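Local coordinates for luciferase-like monooxygenase (Streptomyces bottropensis, PDB 7BIP), which is probably a luciferase-like monooxygenase that inserts oxygen during biosynthesis of the polyketide rishirilide, at residues Gly4-Pro9 with Lys41-Tyr46; Gly76-Val81 with Val105-Ala110. All coordinates share one frame; numbering follows the deposited sequence.

Interaction 1 of 2, residues Gly4-Pro9 with Lys41-Tyr46; sequences GINLFP and KTVEHY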
loop_
_atom_site.group_PDB
_atom_site.type_symbol
_atom_site.label_atom_id
_atom_site.label_comp_id
_atom_site.label_asym_id
_atom_site.label_seq_id
_atom_site.Cartn_x
_atom_site.Cartn_y
_atom_site.Cartn_z
ATOM N N GLY A 4 -21.789 -2.773 4.241
ATOM C CA GLY A 4 -20.617 -1.938 4.387
ATOM C C GLY A 4 -20.665 -0.786 3.410
ATOM O O GLY A 4 -21.692 -0.562 2.756
ATOM N N ILE A 5 -19.580 -0.027 3.301
ATOM C CA ILE A 5 -19.557 1.081 2.356
ATOM C C ILE A 5 -18.466 0.828 1.333
ATOM O O ILE A 5 -17.439 0.204 1.622
ATOM C CB ILE A 5 -19.342 2.452 3.027
ATOM C CG1 ILE A 5 -17.989 2.481 3.748
ATOM C CG2 ILE A 5 -20.522 2.778 3.971
ATOM C CD1 ILE A 5 -17.488 3.900 4.061
ATOM N N ASN A 6 -18.714 1.305 0.119
ATOM C CA ASN A 6 -17.764 1.248 -0.975
ATOM C C ASN A 6 -17.351 2.674 -1.295
ATOM O O ASN A 6 -18.189 3.585 -1.306
ATOM C CB ASN A 6 -18.391 0.572 -2.199
ATOM C CG ASN A 6 -17.363 0.096 -3.209
ATOM O OD1 ASN A 6 -16.195 0.468 -3.151
ATOM N ND2 ASN A 6 -17.808 -0.728 -4.159
ATOM N N LEU A 7 -16.060 2.873 -1.513
ATOM C CA LEU A 7 -15.491 4.198 -1.758
ATOM C C LEU A 7 -14.847 4.181 -3.145
ATOM O O LEU A 7 -13.627 4.166 -3.300
ATOM C CB LEU A 7 -14.487 4.584 -0.653
ATOM C CG LEU A 7 -15.144 4.788 0.716
ATOM C CD1 LEU A 7 -14.110 4.940 1.843
ATOM C CD2 LEU A 7 -16.134 5.981 0.698
ATOM N N PHE A 8 -15.700 4.166 -4.158
ATOM C CA PHE A 8 -15.276 4.123 -5.550
ATOM C C PHE A 8 -15.168 5.560 -6.032
ATOM O O PHE A 8 -16.194 6.236 -6.159
ATOM C CB PHE A 8 -16.311 3.355 -6.366
ATOM C CG PHE A 8 -15.897 3.011 -7.778
ATOM C CD1 PHE A 8 -16.039 1.713 -8.245
ATOM C CD2 PHE A 8 -15.435 3.977 -8.655
ATOM C CE1 PHE A 8 -15.687 1.376 -9.541
ATOM C CE2 PHE A 8 -15.086 3.643 -9.956
ATOM C CZ PHE A 8 -15.215 2.342 -10.392
ATOM N N PRO A 9 -13.968 6.072 -6.336
ATOM C CA PRO A 9 -13.862 7.467 -6.794
ATOM C C PRO A 9 -14.251 7.609 -8.263
ATOM O O PRO A 9 -13.758 6.884 -9.127
ATOM C CB PRO A 9 -12.381 7.798 -6.576
ATOM C CG PRO A 9 -11.692 6.491 -6.702
ATOM C CD PRO A 9 -12.652 5.431 -6.187
ATOM N N LYS A 41 -14.878 -0.859 1.557
ATOM C CA LYS A 41 -14.390 -1.437 0.310
ATOM C C LYS A 41 -13.848 -0.320 -0.579
ATOM O O LYS A 41 -14.314 0.815 -0.507
ATOM C CB LYS A 41 -15.538 -2.190 -0.408
ATOM C CG LYS A 41 -15.210 -2.757 -1.789
ATOM C CD LYS A 41 -16.403 -3.556 -2.326
ATOM C CE LYS A 41 -16.572 -4.884 -1.598
ATOM N NZ LYS A 41 -17.911 -5.485 -1.954
ATOM N N THR A 42 -12.843 -0.624 -1.398
ATOM C CA THR A 42 -12.493 0.284 -2.481
ATOM C C THR A 42 -11.960 -0.532 -3.651
ATOM O O THR A 42 -11.874 -1.762 -3.588
ATOM C CB THR A 42 -11.505 1.370 -2.024
ATOM O OG1 THR A 42 -11.483 2.417 -3.006
ATOM C CG2 THR A 42 -10.096 0.806 -1.864
ATOM N N VAL A 43 -11.570 0.172 -4.716
ATOM C CA VAL A 43 -11.412 -0.418 -6.039
ATOM C C VAL A 43 -9.983 -0.214 -6.547
ATOM O O VAL A 43 -9.169 0.470 -5.930
ATOM C CB VAL A 43 -12.416 0.179 -7.037
ATOM C CG1 VAL A 43 -13.802 0.183 -6.422
ATOM C CG2 VAL A 43 -11.988 1.594 -7.407
ATOM N N GLU A 44 -9.688 -0.830 -7.696
ATOM C CA GLU A 44 -8.425 -0.622 -8.410
ATOM C C GLU A 44 -8.738 -0.195 -9.839
ATOM O O GLU A 44 -9.378 -0.947 -10.583
ATOM C CB GLU A 44 -7.565 -1.891 -8.434
ATOM C CG GLU A 44 -6.217 -1.692 -9.142
ATOM C CD GLU A 44 -5.341 -2.930 -9.123
ATOM O OE1 GLU A 44 -5.680 -3.889 -8.397
ATOM O OE2 GLU A 44 -4.312 -2.951 -9.844
ATOM N N HIS A 45 -8.273 0.996 -10.223
ATOM C CA HIS A 45 -8.421 1.484 -11.595
ATOM C C HIS A 45 -7.309 2.478 -11.902
ATOM O O HIS A 45 -6.739 3.092 -10.998
ATOM C CB HIS A 45 -9.770 2.161 -11.825
ATOM C CG HIS A 45 -10.849 1.218 -12.236
ATOM N ND1 HIS A 45 -10.745 0.410 -13.348
ATOM C CD2 HIS A 45 -12.043 0.929 -11.668
ATOM C CE1 HIS A 45 -11.837 -0.323 -13.458
ATOM N NE2 HIS A 45 -12.637 -0.034 -12.448
ATOM N N TYR A 46 -7.028 2.661 -13.200
ATOM C CA TYR A 46 -5.925 3.511 -13.641
ATOM C C TYR A 46 -6.376 4.547 -14.666
ATOM O O TYR A 46 -7.182 4.246 -15.553
ATOM C CB TYR A 46 -4.790 2.676 -14.254
ATOM C CG TYR A 46 -4.259 1.621 -13.323
ATOM C CD1 TYR A 46 -3.128 1.853 -12.546
ATOM C CD2 TYR A 46 -4.897 0.392 -13.208
ATOM C CE1 TYR A 46 -2.642 0.871 -11.678
ATOM C CE2 TYR A 46 -4.424 -0.589 -12.358
ATOM C CZ TYR A 46 -3.299 -0.344 -11.594
ATOM O OH TYR A 46 -2.841 -1.331 -10.749
#

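Interaction 2 of 2, residues Gly76-Val81 with Val105-Ala110; sequences GAVLPV and VGFGRA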
loop_
_atom_site.group_PDB
_atom_site.type_symbol
_atom_site.label_atom_id
_atom_site.label_comp_id
_atom_site.label_asym_id
_atom_site.label_seq_id
_atom_site.Cartn_x
_atom_site.Cartn_y
_atom_site.Cartn_z
ATOM N N GLY A 76 -12.306 -4.500 -3.677
ATOM C CA GLY A 76 -13.341 -4.728 -4.664
ATOM C C GLY A 76 -13.036 -4.000 -5.963
ATOM O O GLY A 76 -13.716 -3.025 -6.298
ATOM N N ALA A 77 -12.034 -4.449 -6.720
ATOM C CA ALA A 77 -11.288 -5.687 -6.483
ATOM C C ALA A 77 -9.854 -5.504 -6.963
ATOM O O ALA A 77 -9.615 -4.679 -7.852
ATOM C CB ALA A 77 -11.946 -6.848 -7.216
ATOM N N VAL A 78 -8.892 -6.238 -6.385
ATOM C CA VAL A 78 -7.546 -6.197 -6.945
ATOM C C VAL A 78 -7.567 -6.847 -8.325
ATOM O O VAL A 78 -8.394 -7.728 -8.619
ATOM C CB VAL A 78 -6.504 -6.873 -6.031
ATOM C CG1 VAL A 78 -6.378 -6.114 -4.706
ATOM C CG2 VAL A 78 -6.855 -8.335 -5.807
ATOM N N LEU A 79 -6.670 -6.388 -9.199
ATOM C CA LEU A 79 -6.617 -6.878 -10.576
ATOM C C LEU A 79 -5.354 -7.706 -10.781
ATOM O O LEU A 79 -4.295 -7.165 -11.134
ATOM C CB LEU A 79 -6.675 -5.714 -11.572
ATOM C CG LEU A 79 -7.888 -4.777 -11.444
ATOM C CD1 LEU A 79 -7.773 -3.634 -12.456
ATOM C CD2 LEU A 79 -9.195 -5.540 -11.650
ATOM N N PRO A 80 -5.407 -9.025 -10.590
ATOM C CA PRO A 80 -4.176 -9.823 -10.706
ATOM C C PRO A 80 -3.495 -9.702 -12.058
ATOM O O PRO A 80 -2.269 -9.882 -12.126
ATOM C CB PRO A 80 -4.652 -11.261 -10.434
ATOM C CG PRO A 80 -6.140 -11.219 -10.462
ATOM C CD PRO A 80 -6.554 -9.830 -10.138
ATOM N N VAL A 81 -4.233 -9.356 -13.122
ATOM C CA VAL A 81 -3.636 -9.263 -14.453
ATOM C C VAL A 81 -2.529 -8.214 -14.508
ATOM O O VAL A 81 -1.614 -8.316 -15.338
ATOM C CB VAL A 81 -4.736 -9.000 -15.510
ATOM C CG1 VAL A 81 -5.364 -7.613 -15.352
ATOM C CG2 VAL A 81 -4.199 -9.191 -16.921
ATOM N N VAL A 105 -10.432 -10.387 0.534
ATOM C CA VAL A 105 -9.762 -10.029 -0.718
ATOM C C VAL A 105 -10.641 -10.435 -1.897
ATOM O O VAL A 105 -10.721 -11.614 -2.265
ATOM C CB VAL A 105 -8.374 -10.657 -0.836
ATOM C CG1 VAL A 105 -7.715 -10.158 -2.125
ATOM C CG2 VAL A 105 -7.526 -10.279 0.374
ATOM N N GLY A 106 -11.274 -9.449 -2.524
ATOM C CA GLY A 106 -11.887 -9.655 -3.824
ATOM C C GLY A 106 -10.876 -9.448 -4.942
ATOM O O GLY A 106 -10.091 -8.498 -4.925
ATOM N N PHE A 107 -10.901 -10.371 -5.905
ATOM C CA PHE A 107 -10.094 -10.332 -7.120
ATOM C C PHE A 107 -11.036 -10.167 -8.308
ATOM O O PHE A 107 -12.060 -10.848 -8.381
ATOM C CB PHE A 107 -9.293 -11.635 -7.334
ATOM C CG PHE A 107 -8.312 -11.992 -6.226
ATOM C CD1 PHE A 107 -6.935 -11.858 -6.435
ATOM C CD2 PHE A 107 -8.747 -12.545 -5.031
ATOM C CE1 PHE A 107 -6.014 -12.216 -5.442
ATOM C CE2 PHE A 107 -7.837 -12.919 -4.034
ATOM C CZ PHE A 107 -6.461 -12.748 -4.242
ATOM N N GLY A 108 -10.691 -9.285 -9.252
ATOM C CA GLY A 108 -11.569 -8.992 -10.366
ATOM C C GLY A 108 -10.848 -9.009 -11.703
ATOM O O GLY A 108 -9.621 -9.005 -11.778
ATOM N N ARG A 109 -11.651 -9.032 -12.766
ATOM C CA ARG A 109 -11.144 -8.935 -14.127
ATOM C C ARG A 109 -11.081 -7.475 -14.550
ATOM O O ARG A 109 -11.933 -6.664 -14.175
ATOM C CB ARG A 109 -12.030 -9.713 -15.105
ATOM C CG ARG A 109 -12.287 -11.157 -14.727
ATOM C CD ARG A 109 -11.185 -12.079 -15.212
ATOM N NE ARG A 109 -10.789 -11.842 -16.599
ATOM C CZ ARG A 109 -11.374 -12.399 -17.655
ATOM N NH1 ARG A 109 -10.939 -12.120 -18.877
ATOM N NH2 ARG A 109 -12.394 -13.231 -17.493
ATOM N N ALA A 110 -10.062 -7.141 -15.328
ATOM C CA ALA A 110 -10.009 -5.797 -15.870
ATOM C C ALA A 110 -10.872 -5.713 -17.126
ATOM O O ALA A 110 -11.135 -6.711 -17.802
ATOM C CB ALA A 110 -8.568 -5.404 -16.189
HETATM O O HOH W 1 -7.424 -9.196 -13.353
#

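Interaction 1 of 2, residues Gly4-Pro9 with Lys41-Tyr46
Phe8 and Val43 meet at the C-terminal mouth of two neighbouring parallel strands, which with helix 18-35 make the first beta-alpha-beta unit of a TIM-barrel fold of the luciferase type. The two branches of Val43 use the ring differently. CG2 stands over the ring centre, 4.1 Å from the Phe8 centroid and 9° off the ring normal, a CH-pi contact, while CG1 closes tightly on ring atom CD1 of Phe8 at 3.3 Å. With CG anti to the backbone N (chi1 -170°), Phe8 swings its ring across Val43 at roughly a right angle. On the far part of the ring, CZ of Phe8 reaches CD2 of His45 at 3.7 Å, the two ring planes oblique at 45°. Pro9 CD reaches Val43 CG2 at 4.1 Å.

Deeper in the barrel, Asn6 and Lys41 form a parallel bridge with CA atoms 4.5 Å apart. Lys41 uses both of its peptide groups: its N donates a hydrogen bond to Ile5 O (2.8 Å) and its O accepts one from Leu7 N (2.9 Å). One residue on, side chain takes over from backbone: Thr42 OG1 donates to Leu7 O at 2.8 Å, coming from above the carbonyl plane. This bond continues the pairing where the strands give way to loops.

What lies around these residues separates inside from outside. Leu7 and Ile5 rest on helix 18-35, and Leu7 and Thr42 share Phe60 of helix 57-67. Asn6 and Lys41 share the opposite face, where the lysine methylenes pass beside the amide. His45 ND1 is hydrogen-bonded to Glu115 OE2. The Lys41 chain bends at its third torsion, and its NZ ends hydrogen-bonded to Ser322 OG and His229 ND1 on other barrel strands.

Interaction 2 of 2, residues Gly76-Val81 with Val105-Ala110
Val78 and Phe107 lie side by side on the same face of the sheet, CG2 of Val78 touching CD1 of Phe107 at 3.6 Å. That methyl sits between the backbone N and the carbonyl carbon of its own residue, which also brings it to Val105 CG1 (4.2 Å). Pro80 CG comes to the edge of the Phe107 ring, near its plane. Leu88 of helix 85-98, the crossover helix of this beta-alpha-beta unit, packs on both Val78 and Phe107, and Phe130 of helix 126-142 on both Pro80 and Phe107; both helices cover the outer side of the TIM barrel. Cutting Phe107 back to an alanine is likely to open a gap beneath Leu88 and Phe130 and leave Val78 CG2 and Pro80 CG without their common partner.

Beyond this centre, the methyl of Ala77 nestles into backbone, 3.4 Å from both Gly106 O and Gly108 N. The absence of a side chain at Gly108 is consistent with this close approach. The peptide before Ala77 is cis, a non-prolyl cis bond also known in bacterial luciferase.

Two parallel-strand bonds follow: Val78 N to Gly106 O, and Gly108 N to Val78 O at 2.8 Å, the latter straighter (163° at the hydrogen). Past the strand end Leu79 CD1 and Val81 CG1 pack on Ala110 CB. There a water accepts from Val81 N and donates to Gly108 O (2.7 Å). Peptide groups thus pair directly while the strands run together; once they part, one water satisfies both atoms, and the separation costs neither a partner.

Overall arrangement
Interactions 1 and 2 follow one another along the chain and lie in one curled parallel sheet, centres about 12 Å apart, joined where strand 39-42 pairs with strand 72-78. Thr42 O meets Gly76 N at 2.8 Å, probably a hydrogen bond, and Val43 CG1 packs 3.2 Å from Gly76 O, the carbonyl oxygen of the cis peptide. Past the strands, Glu44 OE1 lies 2.8 Å from Leu79 N, another probable hydrogen bond, so the acid ties the two loops together. Glu115 links them further, bonding His45 and touching Ala110. A 1,2-ethanediol, probably from the crystallisation liquor, lies about 4 Å from the Phe8 side chain, consistent with a pocket at this barrel mouth, where relatives bind flavin.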